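Local coordinates for citrate lyase subunit beta-like protein (Mycobacterium tuberculosis H37Rv, PDB 6AQ4) that is a magnesium-binding lyase of the HpcH/HpaI aldolase family that may play a role in fatty acid biosynthesis, at residues A117-A122 with V138-G143. Numbering follows the deposited sequence.
Sequences ALVETA and VGMMWG. With MG (magnesium ion), chain K; CQM (Citramalyl-CoA), chain L.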
ATOM      1  N   ALA B 117       4.597 -18.225   7.774  1.00 25.09           N
ATOM      2  CA  ALA B 117       3.699 -17.330   8.487  1.00 31.30           C
ATOM      3  C   ALA B 117       2.539 -16.898   7.591  1.00 32.75           C
ATOM      4  O   ALA B 117       2.743 -16.327   6.503  1.00 28.13           O
ATOM      5  CB  ALA B 117       4.452 -16.102   8.987  1.00 27.05           C
ATOM      6  N   LEU B 118       1.325 -17.176   8.045  1.00 25.87           N
ATOM      7  CA  LEU B 118       0.132 -16.757   7.330  1.00 21.86           C
ATOM      8  C   LEU B 118      -0.390 -15.499   8.011  1.00 28.05           C
ATOM      9  O   LEU B 118      -0.978 -15.549   9.112  1.00 27.91           O
ATOM     10  CB  LEU B 118      -0.926 -17.867   7.329  1.00 22.61           C
ATOM     11  CG  LEU B 118      -2.351 -17.543   6.858  1.00 28.12           C
ATOM     12  CD1 LEU B 118      -2.384 -16.942   5.452  1.00 22.55           C
ATOM     13  CD2 LEU B 118      -3.264 -18.799   6.935  1.00 31.44           C
ATOM     14  N   VAL B 119      -0.150 -14.367   7.360  1.00 27.78           N
ATOM     15  CA  VAL B 119      -0.616 -13.080   7.854  1.00 23.93           C
ATOM     16  C   VAL B 119      -2.017 -12.803   7.335  1.00 31.17           C
ATOM     17  O   VAL B 119      -2.264 -12.799   6.119  1.00 25.07           O
ATOM     18  CB  VAL B 119       0.356 -11.953   7.444  1.00 27.35           C
ATOM     19  CG1 VAL B 119      -0.194 -10.578   7.835  1.00 28.49           C
ATOM     20  CG2 VAL B 119       1.699 -12.203   8.085  1.00 24.59           C
ATOM     21  N   GLU B 120      -2.935 -12.563   8.263  1.00 26.44           N
ATOM     22  CA  GLU B 120      -4.346 -12.463   7.929  1.00 24.25           C
ATOM     23  C   GLU B 120      -5.093 -11.644   8.991  1.00 28.68           C
ATOM     24  O   GLU B 120      -6.270 -11.870   9.244  1.00 31.26           O
ATOM     25  CB  GLU B 120      -4.946 -13.870   7.796  1.00 25.21           C
ATOM     26  CG  GLU B 120      -4.497 -14.823   8.912  1.00 25.16           C
ATOM     27  CD  GLU B 120      -5.118 -16.201   8.785  1.00 26.52           C
ATOM     28  OE1 GLU B 120      -5.963 -16.360   7.884  1.00 26.78           O
ATOM     29  OE2 GLU B 120      -4.768 -17.109   9.568  1.00 27.39           O
ATOM     30  N   THR B 121      -4.397 -10.690   9.604  1.00 22.44           N
ATOM     31  CA  THR B 121      -5.024  -9.764  10.542  1.00 19.95           C
ATOM     32  C   THR B 121      -4.295  -8.426  10.413  1.00 21.91           C
ATOM     33  O   THR B 121      -3.178  -8.372   9.901  1.00 25.41           O
ATOM     34  CB  THR B 121      -4.890 -10.245  12.014  1.00 27.41           C
ATOM     35  OG1 THR B 121      -3.518 -10.173  12.407  1.00 22.48           O
ATOM     36  CG2 THR B 121      -5.377 -11.671  12.185  1.00 29.02           C
ATOM     37  N   ALA B 122      -4.929  -7.344  10.848  1.00 23.88           N
ATOM     38  CA  ALA B 122      -4.314  -6.029  10.728  1.00 24.41           C
ATOM     39  C   ALA B 122      -2.999  -5.993  11.491  1.00 20.55           C
ATOM     40  O   ALA B 122      -1.994  -5.449  11.013  1.00 22.97           O
ATOM     41  CB  ALA B 122      -5.260  -4.945  11.241  1.00 32.43           C
ATOM     42  N   VAL B 138      10.445 -19.437   6.792  1.00 31.60           N
ATOM     43  CA  VAL B 138      10.857 -19.811   5.442  1.00 32.29           C
ATOM     44  C   VAL B 138       9.864 -19.341   4.372  1.00 36.10           C
ATOM     45  O   VAL B 138      10.162 -19.413   3.171  1.00 34.28           O
ATOM     46  CB  VAL B 138      11.042 -21.328   5.315  1.00 38.01           C
ATOM     47  CG1 VAL B 138      12.004 -21.825   6.381  1.00 41.05           C
ATOM     48  CG2 VAL B 138       9.698 -22.028   5.442  1.00 39.18           C
ATOM     49  N   GLY B 139       8.685 -18.875   4.794  1.00 33.00           N
ATOM     50  CA  GLY B 139       7.698 -18.362   3.849  1.00 31.94           C
ATOM     51  C   GLY B 139       6.642 -17.447   4.453  1.00 32.13           C
ATOM     52  O   GLY B 139       6.414 -17.480   5.659  1.00 34.65           O
ATOM     53  N   MET B 140       6.010 -16.624   3.612  1.00 26.89           N
ATOM     54  CA  MET B 140       4.886 -15.781   4.024  1.00 29.60           C
ATOM     55  C   MET B 140       3.706 -16.004   3.082  1.00 30.79           C
ATOM     56  O   MET B 140       3.874 -15.964   1.859  1.00 31.92           O
ATOM     57  CB  MET B 140       5.252 -14.293   3.951  1.00 32.09           C
ATOM     58  CG  MET B 140       6.496 -13.900   4.698  1.00 40.91           C
ATOM     59  SD  MET B 140       6.232 -13.746   6.469  1.00 38.79           S
ATOM     60  CE  MET B 140       5.239 -12.242   6.569  1.00 22.79           C
ATOM     61  N   MET B 141       2.521 -16.229   3.647  1.00 29.96           N
ATOM     62  CA  MET B 141       1.273 -16.263   2.881  1.00 27.49           C
ATOM     63  C   MET B 141       0.378 -15.158   3.445  1.00 27.34           C
ATOM     64  O   MET B 141       0.612 -14.704   4.564  1.00 26.85           O
ATOM     65  CB  MET B 141       0.620 -17.633   3.037  1.00 26.57           C
ATOM     66  CG  MET B 141      -0.722 -17.799   2.370  1.00 26.24           C
ATOM     67  SD  MET B 141      -1.343 -19.481   2.608  1.00 32.20           S
ATOM     68  CE  MET B 141      -2.879 -19.398   1.673  1.00 33.69           C
ATOM     69  N   TRP B 142      -0.593 -14.672   2.677  1.00 26.09           N
ATOM     70  CA  TRP B 142      -1.600 -13.756   3.241  1.00 22.78           C
ATOM     71  C   TRP B 142      -3.002 -14.343   3.131  1.00 25.82           C
ATOM     72  O   TRP B 142      -3.262 -15.195   2.278  1.00 28.56           O
ATOM     73  CB  TRP B 142      -1.550 -12.362   2.595  1.00 21.28           C
ATOM     74  CG  TRP B 142      -2.088 -12.340   1.192  1.00 24.39           C
ATOM     75  CD1 TRP B 142      -1.531 -12.919   0.086  1.00 28.59           C
ATOM     76  CD2 TRP B 142      -3.296 -11.712   0.753  1.00 27.67           C
ATOM     77  NE1 TRP B 142      -2.324 -12.694  -1.017  1.00 31.35           N
ATOM     78  CE2 TRP B 142      -3.411 -11.953  -0.633  1.00 29.42           C
ATOM     79  CE3 TRP B 142      -4.292 -10.969   1.397  1.00 24.65           C
ATOM     80  CZ2 TRP B 142      -4.483 -11.477  -1.386  1.00 31.20           C
ATOM     81  CZ3 TRP B 142      -5.354 -10.497   0.647  1.00 27.48           C
ATOM     82  CH2 TRP B 142      -5.441 -10.753  -0.730  1.00 28.16           C
ATOM     83  N   GLY B 143      -3.897 -13.898   4.008  1.00 25.10           N
ATOM     84  CA  GLY B 143      -5.262 -14.402   4.044  1.00 26.78           C
ATOM     85  C   GLY B 143      -6.219 -13.224   4.101  1.00 36.87           C
ATOM     86  O   GLY B 143      -6.187 -12.419   5.034  1.00 35.10           O
TER
HETATM   87 MG    MG K 301      -7.675 -17.662   8.058  1.00 34.46          MG
HETATM   88  C2  CQM L 302      -8.700 -18.991   4.296  1.00 46.92           C
HETATM   89  C4  CQM L 302      -8.266 -16.778   5.240  1.00 38.53           C
HETATM   90  C6  CQM L 302      -6.411 -18.142   4.090  1.00 43.54           C
HETATM   91  P2A CQM L 302     -16.470 -31.348  -1.730  1.00 60.56           P
HETATM   92  O5A CQM L 302     -16.223 -32.834  -1.606  1.00 68.24           O
HETATM   93  O4A CQM L 302     -17.841 -30.982  -1.198  1.00 52.28           O
HETATM   94  O3A CQM L 302     -16.307 -30.838  -3.205  1.00 79.04           O
HETATM   95  O6A CQM L 302     -15.404 -30.566  -0.836  1.00 60.17           O
HETATM   96  P1A CQM L 302     -16.327 -31.817  -4.443  1.00 60.07           P
HETATM   97  O1A CQM L 302     -16.146 -30.990  -5.708  1.00 63.75           O
HETATM   98  O2A CQM L 302     -17.652 -32.580  -4.462  1.00 64.55           O
HETATM   99  O5B CQM L 302     -15.130 -32.839  -4.350  1.00 67.81           O
HETATM  100  C5B CQM L 302     -14.986 -33.789  -5.357  1.00 66.62           C
HETATM  101  C4B CQM L 302     -13.701 -34.604  -5.332  1.00 67.68           C
HETATM  102  O4B CQM L 302     -12.674 -33.761  -4.952  1.00 63.40           O
HETATM  103  C3B CQM L 302     -13.723 -35.623  -4.286  1.00 67.33           C
HETATM  104  O3B CQM L 302     -12.850 -36.659  -4.642  1.00 66.24           O
HETATM  105  C2B CQM L 302     -13.190 -34.931  -3.204  1.00 68.29           C
HETATM  106  O2B CQM L 302     -13.005 -35.767  -2.103  1.00 74.07           O
HETATM  107  C1B CQM L 302     -12.057 -34.193  -3.790  1.00 62.24           C
HETATM  108  P3B CQM L 302     -13.431 -37.961  -5.355  1.00 89.46           P
HETATM  109  O7A CQM L 302     -12.328 -39.003  -5.492  1.00 93.55           O
HETATM  110  O8A CQM L 302     -13.965 -37.599  -6.734  1.00 82.82           O
HETATM  111  O9A CQM L 302     -14.557 -38.498  -4.496  1.00 83.75           O
HETATM  112  N9A CQM L 302     -11.570 -33.034  -3.032  1.00 55.87           N
HETATM  113  C4A CQM L 302     -10.395 -32.943  -2.381  1.00 54.80           C
HETATM  114  N3A CQM L 302      -9.352 -33.772  -2.210  1.00 59.50           N
HETATM  115  C2A CQM L 302      -8.292 -33.388  -1.500  1.00 50.62           C
HETATM  116  N1A CQM L 302      -8.238 -32.174  -0.930  1.00 47.45           N
HETATM  117  C6A CQM L 302      -9.248 -31.306  -1.072  1.00 49.93           C
HETATM  118  C5A CQM L 302     -10.361 -31.677  -1.811  1.00 52.12           C
HETATM  119  N7A CQM L 302     -11.506 -31.048  -2.130  1.00 52.03           N
HETATM  120  C8A CQM L 302     -12.242 -31.882  -2.873  1.00 56.53           C
HETATM  121  N6A CQM L 302      -9.219 -29.982  -0.477  1.00 45.01           N
HETATM  122  CBP CQM L 302     -14.634 -28.529   0.261  1.00 51.32           C
HETATM  123  CCP CQM L 302     -15.644 -29.211  -0.596  1.00 50.68           C
HETATM  124  CDP CQM L 302     -14.989 -28.838   1.687  1.00 51.00           C
HETATM  125  CEP CQM L 302     -14.686 -27.002   0.007  1.00 49.24           C
HETATM  126  CAP CQM L 302     -13.266 -29.092  -0.095  1.00 49.97           C
HETATM  127  OAP CQM L 302     -12.854 -28.701  -1.382  1.00 40.86           O
HETATM  128  C9P CQM L 302     -12.153 -28.636   0.856  1.00 50.70           C
HETATM  129  O9P CQM L 302     -12.086 -29.066   1.989  1.00 48.01           O
HETATM  130  N8P CQM L 302     -11.171 -27.674   0.404  1.00 43.78           N
HETATM  131  C7P CQM L 302     -10.154 -27.250   1.311  1.00 39.06           C
HETATM  132  C6P CQM L 302     -10.705 -26.599   2.589  1.00 39.80           C
HETATM  133  C5P CQM L 302      -9.642 -25.984   3.450  1.00 44.88           C
HETATM  134  O5P CQM L 302      -8.612 -26.594   3.633  1.00 46.93           O
HETATM  135  N4P CQM L 302      -9.873 -24.684   4.035  1.00 44.21           N
HETATM  136  C3P CQM L 302      -8.833 -24.051   4.841  1.00 43.39           C
HETATM  137  C2P CQM L 302      -7.991 -23.139   3.975  1.00 41.25           C
HETATM  138  S1P CQM L 302      -8.820 -21.678   3.329  1.00 39.47           S
HETATM  139  C1  CQM L 302      -8.804 -20.466   4.695  1.00 52.14           C
HETATM  140  O2  CQM L 302      -8.864 -20.807   5.923  1.00 38.72           O
HETATM  141  C3  CQM L 302      -7.649 -18.169   4.989  1.00 41.45           C
HETATM  142  O7  CQM L 302      -7.335 -18.781   6.200  1.00 31.86           O
HETATM  143  O3  CQM L 302      -8.660 -16.398   6.413  1.00 32.57           O
HETATM  144  O4  CQM L 302      -8.407 -15.980   4.278  1.00 36.94           O
HETATM  145  O   HOH W   1      -6.472 -19.047   9.323  1.00 28.29           O
HETATM  146  O   HOH W   2      -9.502 -19.055   8.268  1.00 33.73           O
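Glu120 and Trp142 carry the flat groups, but each meets the other segment through its CB. Glu120 CB lies 3.4 Å from Gly143 O, and Trp142 CB lies 3.6 Å from Val119 O. The indole extends to the outer side of the sheet. Ala167 and Arg171 touch it, Tyr163 packs edge-to-face with it, and NE1 is hydrogen-bonded to Asp187. The Glu120 carboxylate turns the other way, to the bound citramalyl-CoA. Its OE1 binds the magnesium ion at 2.2 Å. Its OE2 accepts a hydrogen bond from a metal-bound water at 2.6 Å and another from Lys100 N. With the metal bond of OE1, these fix the rotation of the carboxylate. CG sits between the backbone N and the carbonyl carbon (chi1 44°), and the chain then runs extended to the metal. Asp146, O7 and O3 of citramalyl-CoA and two waters complete the six ligands. The site lies at the C-terminal end of neighbouring parallel strands 114-119 and 137-142 of a TIM barrel. Four backbone bonds, each 2.9 Å, join the segments: Ala117 N to Gly139 O, Met141 N to Ala117 O, Val119 N to Met141 O, and Gly143 N to Val119 O. Met141 N to Ala117 O is the straightest, with an N-H...O angle of 165°. Inside the barrel, Leu118 and Met141 lie side by side, with CD1 of Leu118 3.6 Å from CG of Met141. Arg72, a substrate-binding residue, lies close to Leu118. On the helix side, Met140 bends at chi2 and chi3. Its SD comes 3.9 Å from Ala117 CB and its CE 3.9 Å from Val119 CG2, where Met140 also touches Ile131 and Ala178.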